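Local coordinates for protein delta (Bacillus subtilis, PDB 3ZH9) that forms part of the clamp-loader complex and probably acts as the wrench that opens the beta sliding clamp for loading onto primed DNA, at residues 143-148 with 284-289; 150-155 with 173-178. All coordinates share one frame; numbering follows the deposited sequence.

Contact 1 of 2, residues 143-148 with 284-289. With SO4 (sulfate ion), chain E.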
ATOM      1  N   ALA A 143      -3.502   8.633   5.882  1.00 35.96           N
ATOM      2  CA  ALA A 143      -2.549   7.937   5.016  1.00 40.32           C
ATOM      3  C   ALA A 143      -3.203   7.626   3.669  1.00 44.30           C
ATOM      4  O   ALA A 143      -3.696   6.514   3.442  1.00 40.13           O
ATOM      5  CB  ALA A 143      -2.052   6.659   5.669  1.00 38.68           C
ATOM      6  N   LYS A 144      -3.213   8.599   2.771  1.00 41.29           N
ATOM      7  CA  LYS A 144      -3.909   8.389   1.514  1.00 42.67           C
ATOM      8  C   LYS A 144      -3.044   7.689   0.475  1.00 40.97           C
ATOM      9  O   LYS A 144      -1.819   7.673   0.571  1.00 40.28           O
ATOM     10  CB  LYS A 144      -4.506   9.686   0.966  1.00 42.56           C
ATOM     11  CG  LYS A 144      -3.517  10.695   0.461  1.00 55.54           C
ATOM     12  CD  LYS A 144      -4.246  11.787  -0.302  1.00 62.47           C
ATOM     13  CE  LYS A 144      -3.289  12.847  -0.805  1.00 73.88           C
ATOM     14  NZ  LYS A 144      -3.961  13.781  -1.747  1.00 79.01           N
ATOM     15  N   GLU A 145      -3.699   7.090  -0.511  1.00 41.81           N
ATOM     16  CA  GLU A 145      -2.989   6.504  -1.625  1.00 44.96           C
ATOM     17  C   GLU A 145      -2.500   7.624  -2.525  1.00 43.10           C
ATOM     18  O   GLU A 145      -3.232   8.554  -2.821  1.00 48.15           O
ATOM     19  CB  GLU A 145      -3.899   5.551  -2.380  1.00 48.67           C
ATOM     20  CG  GLU A 145      -4.232   4.311  -1.599  1.00 51.86           C
ATOM     21  CD  GLU A 145      -5.266   3.474  -2.304  1.00 57.27           C
ATOM     22  OE1 GLU A 145      -6.361   4.014  -2.584  1.00 51.46           O
ATOM     23  OE2 GLU A 145      -4.972   2.290  -2.588  1.00 52.63           O
ATOM     24  N   LEU A 146      -1.250   7.537  -2.946  1.00 40.02           N
ATOM     25  CA  LEU A 146      -0.617   8.634  -3.647  1.00 40.87           C
ATOM     26  C   LEU A 146      -0.562   8.365  -5.138  1.00 45.26           C
ATOM     27  O   LEU A 146      -0.556   7.211  -5.584  1.00 44.09           O
ATOM     28  CB  LEU A 146       0.803   8.869  -3.111  1.00 35.45           C
ATOM     29  CG  LEU A 146       0.935   9.009  -1.600  1.00 42.00           C
ATOM     30  CD1 LEU A 146       2.391   9.208  -1.227  1.00 39.48           C
ATOM     31  CD2 LEU A 146       0.055  10.161  -1.067  1.00 44.15           C
ATOM     32  N   ASN A 147      -0.554   9.445  -5.906  1.00 48.55           N
ATOM     33  CA  ASN A 147      -0.261   9.350  -7.319  1.00 49.73           C
ATOM     34  C   ASN A 147       1.239   9.473  -7.493  1.00 44.34           C
ATOM     35  O   ASN A 147       1.985   9.659  -6.517  1.00 43.55           O
ATOM     36  CB  ASN A 147      -0.994  10.433  -8.112  1.00 54.23           C
ATOM     37  CG  ASN A 147      -0.669  11.840  -7.632  1.00 53.89           C
ATOM     38  OD1 ASN A 147       0.432  12.115  -7.153  1.00 52.07           O
ATOM     39  ND2 ASN A 147      -1.635  12.742  -7.763  1.00 50.51           N
ATOM     40  N   ALA A 148       1.675   9.380  -8.739  1.00 44.86           N
ATOM     41  CA  ALA A 148       3.093   9.405  -9.070  1.00 44.36           C
ATOM     42  C   ALA A 148       3.814  10.584  -8.414  1.00 47.52           C
ATOM     43  O   ALA A 148       4.831  10.402  -7.748  1.00 45.92           O
ATOM     44  CB  ALA A 148       3.273   9.439 -10.591  1.00 40.66           C
ATOM     45  N   VAL A 284      -7.157  -1.859  -6.227  1.00 50.24           N
ATOM     46  CA  VAL A 284      -5.767  -1.784  -6.682  1.00 47.65           C
ATOM     47  C   VAL A 284      -5.270  -0.360  -6.445  1.00 40.60           C
ATOM     48  O   VAL A 284      -6.040   0.596  -6.574  1.00 42.89           O
ATOM     49  CB  VAL A 284      -5.622  -2.138  -8.194  1.00 45.90           C
ATOM     50  CG1 VAL A 284      -4.198  -1.871  -8.682  1.00 44.36           C
ATOM     51  CG2 VAL A 284      -5.993  -3.578  -8.442  1.00 41.58           C
ATOM     52  N   HIS A 285      -4.006  -0.215  -6.064  1.00 41.72           N
ATOM     53  CA  HIS A 285      -3.443   1.118  -5.850  1.00 48.09           C
ATOM     54  C   HIS A 285      -3.534   1.948  -7.126  1.00 42.94           C
ATOM     55  O   HIS A 285      -3.204   1.467  -8.212  1.00 44.35           O
ATOM     56  CB  HIS A 285      -1.992   1.047  -5.361  1.00 52.43           C
ATOM     57  CG  HIS A 285      -1.865   0.880  -3.879  1.00 73.29           C
ATOM     58  ND1 HIS A 285      -2.000   1.933  -2.996  1.00 82.89           N
ATOM     59  CD2 HIS A 285      -1.617  -0.215  -3.122  1.00 78.15           C
ATOM     60  CE1 HIS A 285      -1.845   1.493  -1.760  1.00 85.05           C
ATOM     61  NE2 HIS A 285      -1.609   0.194  -1.808  1.00 85.64           N
ATOM     62  N   PRO A 286      -3.991   3.198  -6.992  1.00 41.72           N
ATOM     63  CA  PRO A 286      -4.168   4.148  -8.100  1.00 46.21           C
ATOM     64  C   PRO A 286      -2.901   4.314  -8.949  1.00 45.55           C
ATOM     65  O   PRO A 286      -2.999   4.547 -10.152  1.00 43.63           O
ATOM     66  CB  PRO A 286      -4.489   5.465  -7.381  1.00 47.10           C
ATOM     67  CG  PRO A 286      -5.045   5.056  -6.060  1.00 48.46           C
ATOM     68  CD  PRO A 286      -4.306   3.805  -5.688  1.00 49.01           C
ATOM     69  N   PHE A 287      -1.730   4.203  -8.324  1.00 41.47           N
ATOM     70  CA  PHE A 287      -0.464   4.305  -9.049  1.00 42.04           C
ATOM     71  C   PHE A 287      -0.395   3.246 -10.144  1.00 47.11           C
ATOM     72  O   PHE A 287      -0.004   3.526 -11.292  1.00 46.43           O
ATOM     73  CB  PHE A 287       0.717   4.135  -8.087  1.00 44.60           C
ATOM     74  CG  PHE A 287       2.058   4.304  -8.742  1.00 49.92           C
ATOM     75  CD1 PHE A 287       2.590   3.302  -9.530  1.00 43.02           C
ATOM     76  CD2 PHE A 287       2.793   5.470  -8.556  1.00 55.36           C
ATOM     77  CE1 PHE A 287       3.827   3.458 -10.137  1.00 46.56           C
ATOM     78  CE2 PHE A 287       4.023   5.630  -9.153  1.00 54.86           C
ATOM     79  CZ  PHE A 287       4.543   4.624  -9.947  1.00 49.16           C
ATOM     80  N   ARG A 288      -0.769   2.022  -9.777  1.00 41.63           N
ATOM     81  CA  ARG A 288      -0.740   0.895 -10.704  1.00 41.26           C
ATOM     82  C   ARG A 288      -1.940   0.936 -11.686  1.00 39.80           C
ATOM     83  O   ARG A 288      -1.839   0.513 -12.851  1.00 36.71           O
ATOM     84  CB  ARG A 288      -0.670  -0.425  -9.915  1.00 52.69           C
ATOM     85  CG  ARG A 288      -0.639  -1.669 -10.784  1.00 71.69           C
ATOM     86  CD  ARG A 288       0.154  -2.829 -10.169  1.00 78.08           C
ATOM     87  NE  ARG A 288       0.130  -3.985 -11.064  1.00 72.51           N
ATOM     88  CZ  ARG A 288      -0.615  -5.069 -10.868  1.00 78.27           C
ATOM     89  NH1 ARG A 288      -1.379  -5.157  -9.781  1.00 74.61           N
ATOM     90  NH2 ARG A 288      -0.588  -6.069 -11.755  1.00 73.49           N
ATOM     91  N   VAL A 289      -3.065   1.477 -11.228  1.00 33.82           N
ATOM     92  CA  VAL A 289      -4.211   1.645 -12.119  1.00 33.79           C
ATOM     93  C   VAL A 289      -3.882   2.652 -13.237  1.00 35.75           C
ATOM     94  O   VAL A 289      -4.225   2.438 -14.401  1.00 34.70           O
ATOM     95  CB  VAL A 289      -5.471   2.085 -11.361  1.00 35.70           C
ATOM     96  CG1 VAL A 289      -6.542   2.567 -12.331  1.00 33.36           C
ATOM     97  CG2 VAL A 289      -5.989   0.943 -10.463  1.00 39.21           C
TER
HETATM   98  S   SO4 E1343      -1.588  -3.037  -5.992  1.00149.25           S
HETATM   99  O1  SO4 E1343      -2.994  -3.118  -5.610  1.00146.40           O
HETATM  100  O2  SO4 E1343      -1.196  -4.269  -6.675  1.00148.90           O
HETATM  101  O3  SO4 E1343      -0.771  -2.858  -4.796  1.00150.59           O
HETATM  102  O4  SO4 E1343      -1.391  -1.897  -6.883  1.00152.03           O
HETATM  103  O   HOH W   1      -1.129   4.443  -5.258  1.00 48.24           O
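E145 brings OE2 over one face of the H285 imidazole, 3.0 Å from ND1, with the carboxylate turned 62° from the ring plane and the angle too poor for a hydrogen bond. The glutamate chain, extended beyond CG, passes P286 at about a right angle, and the proline CD sits 3.5 Å from E145 OE2, which bonds to a glycerol. In the plane of the same imidazole, at its CD2 edge, lies O3 of a sulfate that, like the glycerol, is probably from the crystallisation liquor. The contact joins the loop after strand 139-142, the edge strand of the P-loop NTPase-like sheet, to the start of helix 286-296 in the C-terminal domain. H285 is the N-cap residue here, and its backbone N donates to sulfate O1 at 3.1 Å. A water bridges L146 O and F287 N, with a weak third bond to H285 ND1. With an alanine here, OE2 of E145 would probably lose the ring face beneath it, and the bridging water its weak third partner. With CG anti to the backbone N (chi1 -177°), F287 extends its ring to A148, whose CA approaches CE2 obliquely at 3.9 Å, its CB adding a looser apolar touch.

Contact 2 of 2, residues 150-155 with 173-178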
ATOM      1  N   GLU A 150       2.901  12.660  -5.946  1.00 49.10           N
ATOM      2  CA  GLU A 150       2.834  12.624  -4.486  1.00 47.72           C
ATOM      3  C   GLU A 150       3.822  11.599  -3.948  1.00 43.72           C
ATOM      4  O   GLU A 150       4.421  11.792  -2.889  1.00 37.81           O
ATOM      5  CB  GLU A 150       1.415  12.288  -4.019  1.00 50.47           C
ATOM      6  CG  GLU A 150       0.395  13.382  -4.305  1.00 63.47           C
ATOM      7  CD  GLU A 150      -1.046  12.913  -4.164  1.00 66.87           C
ATOM      8  OE1 GLU A 150      -1.341  11.746  -4.501  1.00 65.27           O
ATOM      9  OE2 GLU A 150      -1.888  13.720  -3.723  1.00 71.69           O
ATOM     10  N   THR A 151       3.988  10.507  -4.693  1.00 41.62           N
ATOM     11  CA  THR A 151       4.862   9.428  -4.276  1.00 36.09           C
ATOM     12  C   THR A 151       6.319   9.891  -4.256  1.00 36.85           C
ATOM     13  O   THR A 151       7.076   9.523  -3.365  1.00 37.77           O
ATOM     14  CB  THR A 151       4.669   8.163  -5.147  1.00 37.91           C
ATOM     15  OG1 THR A 151       3.305   7.741  -5.061  1.00 37.82           O
ATOM     16  CG2 THR A 151       5.545   7.033  -4.644  1.00 31.73           C
ATOM     17  N   THR A 152       6.698  10.725  -5.219  1.00 38.62           N
ATOM     18  CA  THR A 152       8.022  11.343  -5.210  1.00 38.52           C
ATOM     19  C   THR A 152       8.266  12.240  -3.982  1.00 38.98           C
ATOM     20  O   THR A 152       9.292  12.125  -3.317  1.00 41.26           O
ATOM     21  CB  THR A 152       8.275  12.132  -6.505  1.00 41.67           C
ATOM     22  OG1 THR A 152       8.215  11.230  -7.612  1.00 41.25           O
ATOM     23  CG2 THR A 152       9.656  12.781  -6.479  1.00 39.89           C
ATOM     24  N   ASP A 153       7.334  13.129  -3.676  1.00 39.49           N
ATOM     25  CA  ASP A 153       7.478  13.971  -2.478  1.00 44.10           C
ATOM     26  C   ASP A 153       7.554  13.122  -1.210  1.00 35.14           C
ATOM     27  O   ASP A 153       8.358  13.380  -0.319  1.00 39.54           O
ATOM     28  CB  ASP A 153       6.333  14.994  -2.356  1.00 54.50           C
ATOM     29  CG  ASP A 153       6.307  15.985  -3.502  1.00 73.23           C
ATOM     30  OD1 ASP A 153       7.279  16.023  -4.289  1.00 81.08           O
ATOM     31  OD2 ASP A 153       5.312  16.737  -3.611  1.00 84.04           O
ATOM     32  N   PHE A 154       6.706  12.110  -1.116  1.00 34.40           N
ATOM     33  CA  PHE A 154       6.780  11.205   0.018  1.00 35.03           C
ATOM     34  C   PHE A 154       8.185  10.616   0.186  1.00 34.65           C
ATOM     35  O   PHE A 154       8.708  10.552   1.293  1.00 36.49           O
ATOM     36  CB  PHE A 154       5.763  10.087  -0.135  1.00 30.46           C
ATOM     37  CG  PHE A 154       5.999   8.934   0.787  1.00 37.81           C
ATOM     38  CD1 PHE A 154       5.430   8.914   2.043  1.00 36.53           C
ATOM     39  CD2 PHE A 154       6.784   7.858   0.388  1.00 39.31           C
ATOM     40  CE1 PHE A 154       5.646   7.847   2.899  1.00 42.41           C
ATOM     41  CE2 PHE A 154       7.001   6.790   1.233  1.00 35.63           C
ATOM     42  CZ  PHE A 154       6.428   6.786   2.495  1.00 39.73           C
ATOM     43  N   THR A 155       8.775  10.175  -0.923  1.00 32.28           N
ATOM     44  CA  THR A 155      10.129   9.603  -0.931  1.00 28.23           C
ATOM     45  C   THR A 155      11.180  10.623  -0.483  1.00 33.43           C
ATOM     46  O   THR A 155      12.059  10.322   0.319  1.00 31.20           O
ATOM     47  CB  THR A 155      10.491   9.097  -2.339  1.00 26.98           C
ATOM     48  OG1 THR A 155       9.475   8.197  -2.796  1.00 31.26           O
ATOM     49  CG2 THR A 155      11.840   8.365  -2.349  1.00 27.32           C
ATOM     50  N   HIS A 173      13.419   8.048  -9.846  1.00 29.63           N
ATOM     51  CA  HIS A 173      13.929   6.790 -10.371  1.00 31.98           C
ATOM     52  C   HIS A 173      13.649   5.633  -9.412  1.00 32.03           C
ATOM     53  O   HIS A 173      13.287   4.533  -9.828  1.00 33.77           O
ATOM     54  CB  HIS A 173      15.417   6.875 -10.659  1.00 31.14           C
ATOM     55  CG  HIS A 173      15.905   5.756 -11.522  1.00 32.63           C
ATOM     56  ND1 HIS A 173      16.829   4.831 -11.092  1.00 32.83           N
ATOM     57  CD2 HIS A 173      15.555   5.390 -12.777  1.00 31.28           C
ATOM     58  CE1 HIS A 173      17.050   3.951 -12.057  1.00 30.30           C
ATOM     59  NE2 HIS A 173      16.291   4.270 -13.089  1.00 35.59           N
ATOM     60  N   LEU A 174      13.797   5.898  -8.123  1.00 27.84           N
ATOM     61  CA  LEU A 174      13.514   4.901  -7.103  1.00 29.69           C
ATOM     62  C   LEU A 174      12.057   4.461  -7.194  1.00 32.43           C
ATOM     63  O   LEU A 174      11.746   3.273  -7.210  1.00 32.78           O
ATOM     64  CB  LEU A 174      13.816   5.469  -5.704  1.00 21.58           C
ATOM     65  CG  LEU A 174      13.362   4.525  -4.577  1.00 35.83           C
ATOM     66  CD1 LEU A 174      13.954   3.145  -4.792  1.00 31.35           C
ATOM     67  CD2 LEU A 174      13.787   5.067  -3.238  1.00 33.56           C
ATOM     68  N   VAL A 175      11.167   5.440  -7.253  1.00 33.82           N
ATOM     69  CA  VAL A 175       9.739   5.176  -7.369  1.00 30.45           C
ATOM     70  C   VAL A 175       9.404   4.350  -8.620  1.00 34.97           C
ATOM     71  O   VAL A 175       8.584   3.441  -8.578  1.00 33.78           O
ATOM     72  CB  VAL A 175       8.950   6.508  -7.349  1.00 34.32           C
ATOM     73  CG1 VAL A 175       7.477   6.316  -7.804  1.00 32.55           C
ATOM     74  CG2 VAL A 175       9.031   7.128  -5.971  1.00 30.77           C
ATOM     75  N   LEU A 176      10.055   4.658  -9.731  1.00 35.99           N
ATOM     76  CA  LEU A 176       9.907   3.864 -10.950  1.00 33.14           C
ATOM     77  C   LEU A 176      10.322   2.397 -10.740  1.00 34.38           C
ATOM     78  O   LEU A 176       9.633   1.472 -11.178  1.00 35.28           O
ATOM     79  CB  LEU A 176      10.771   4.469 -12.066  1.00 36.20           C
ATOM     80  CG  LEU A 176      10.918   3.642 -13.351  1.00 46.97           C
ATOM     81  CD1 LEU A 176       9.699   3.819 -14.231  1.00 51.33           C
ATOM     82  CD2 LEU A 176      12.169   4.037 -14.121  1.00 52.87           C
ATOM     83  N   LEU A 177      11.465   2.200 -10.089  1.00 29.00           N
ATOM     84  CA  LEU A 177      12.068   0.880  -9.954  1.00 28.46           C
ATOM     85  C   LEU A 177      11.198  -0.061  -9.134  1.00 29.97           C
ATOM     86  O   LEU A 177      11.149  -1.258  -9.393  1.00 31.48           O
ATOM     87  CB  LEU A 177      13.458   0.983  -9.307  1.00 25.43           C
ATOM     88  CG  LEU A 177      14.599   1.527 -10.173  1.00 30.34           C
ATOM     89  CD1 LEU A 177      15.832   1.779  -9.310  1.00 27.62           C
ATOM     90  CD2 LEU A 177      14.923   0.591 -11.330  1.00 26.97           C
ATOM     91  N   VAL A 178      10.518   0.475  -8.130  1.00 30.42           N
ATOM     92  CA  VAL A 178       9.749  -0.389  -7.254  1.00 33.02           C
ATOM     93  C   VAL A 178       8.272  -0.292  -7.581  1.00 37.75           C
ATOM     94  O   VAL A 178       7.423  -0.754  -6.810  1.00 38.91           O
ATOM     95  CB  VAL A 178      10.022  -0.100  -5.761  1.00 27.74           C
ATOM     96  CG1 VAL A 178      11.522  -0.299  -5.469  1.00 33.75           C
ATOM     97  CG2 VAL A 178       9.558   1.299  -5.381  1.00 29.42           C
TER
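Two helices joined by a short connection, 148-160 and 168-177, pack against each other here in the small helical region that follows the five-stranded parallel sheet. Their local axes approach to 9.8 Å at an angle of 115°, so the two helices run steeply across one another and the contact is confined to a few residues. V175 is the main side chain from helix 168-177, directed at the ridge made by T151 and T155, which lie one turn apart on helix 148-160. Its CG2 branch reaches both threonines, lying 3.7 Å from T151 CG2 and 3.4 Å from T155 OG1, while CG1 also touches the T151 methyl. Beside it, L174 offers CD2 to T155 CG2 at 3.9 Å. T152 adds a looser contact at the margin of the valine.

The torsions of the two threonines sort their branches. In each, CG2 is anti to the backbone N and OG1 lies beside that N (chi1 -58° in T151), which lets the hydroxyl bond back to its own helix. T155 OG1 donates to T151 O at 2.8 Å, tilted 29° from the carbonyl plane, and T155 N reaches the same oxygen from the opposite face; T151 OG1 bonds to N147 O. I185 of helix 182-195 touches both T151 and T155, and I189 touches L174, so a third helix closes over this junction.

The hydroxyls of T151 and T155 are thus satisfied within the first helix and its N-terminal end, and the interface itself is held by methyl-to-methyl packing and by the valine methyl lying against T155 OG1. With both hydroxyls engaged on their own side, what these threonines give to V175 and L174 is mainly their methyl groups, so the joint is essentially apolar.

How the contacts relate
Contact 1 lies at the surface and contact 2 is buried, although their centres are only about 12 Å apart. Helix 148-160 is common to both: contact 1 takes in the loop leading into it and its first residue, contact 2 its next turns. The partners differ, a helix start in the C-terminal domain for the first and the nearby helix 168-177 for the second. Contact 1 is largely polar and hydrated, with an apolar patch at F287 and A148, whereas contact 2 is mostly methyl packing with its threonine hydroxyls bonded within their own side. The two are physically joined by the K144–E150 salt bridge, by L146 packing on T151 and F154, and by F287 CE2 against V175 CG1 at 3.8 Å.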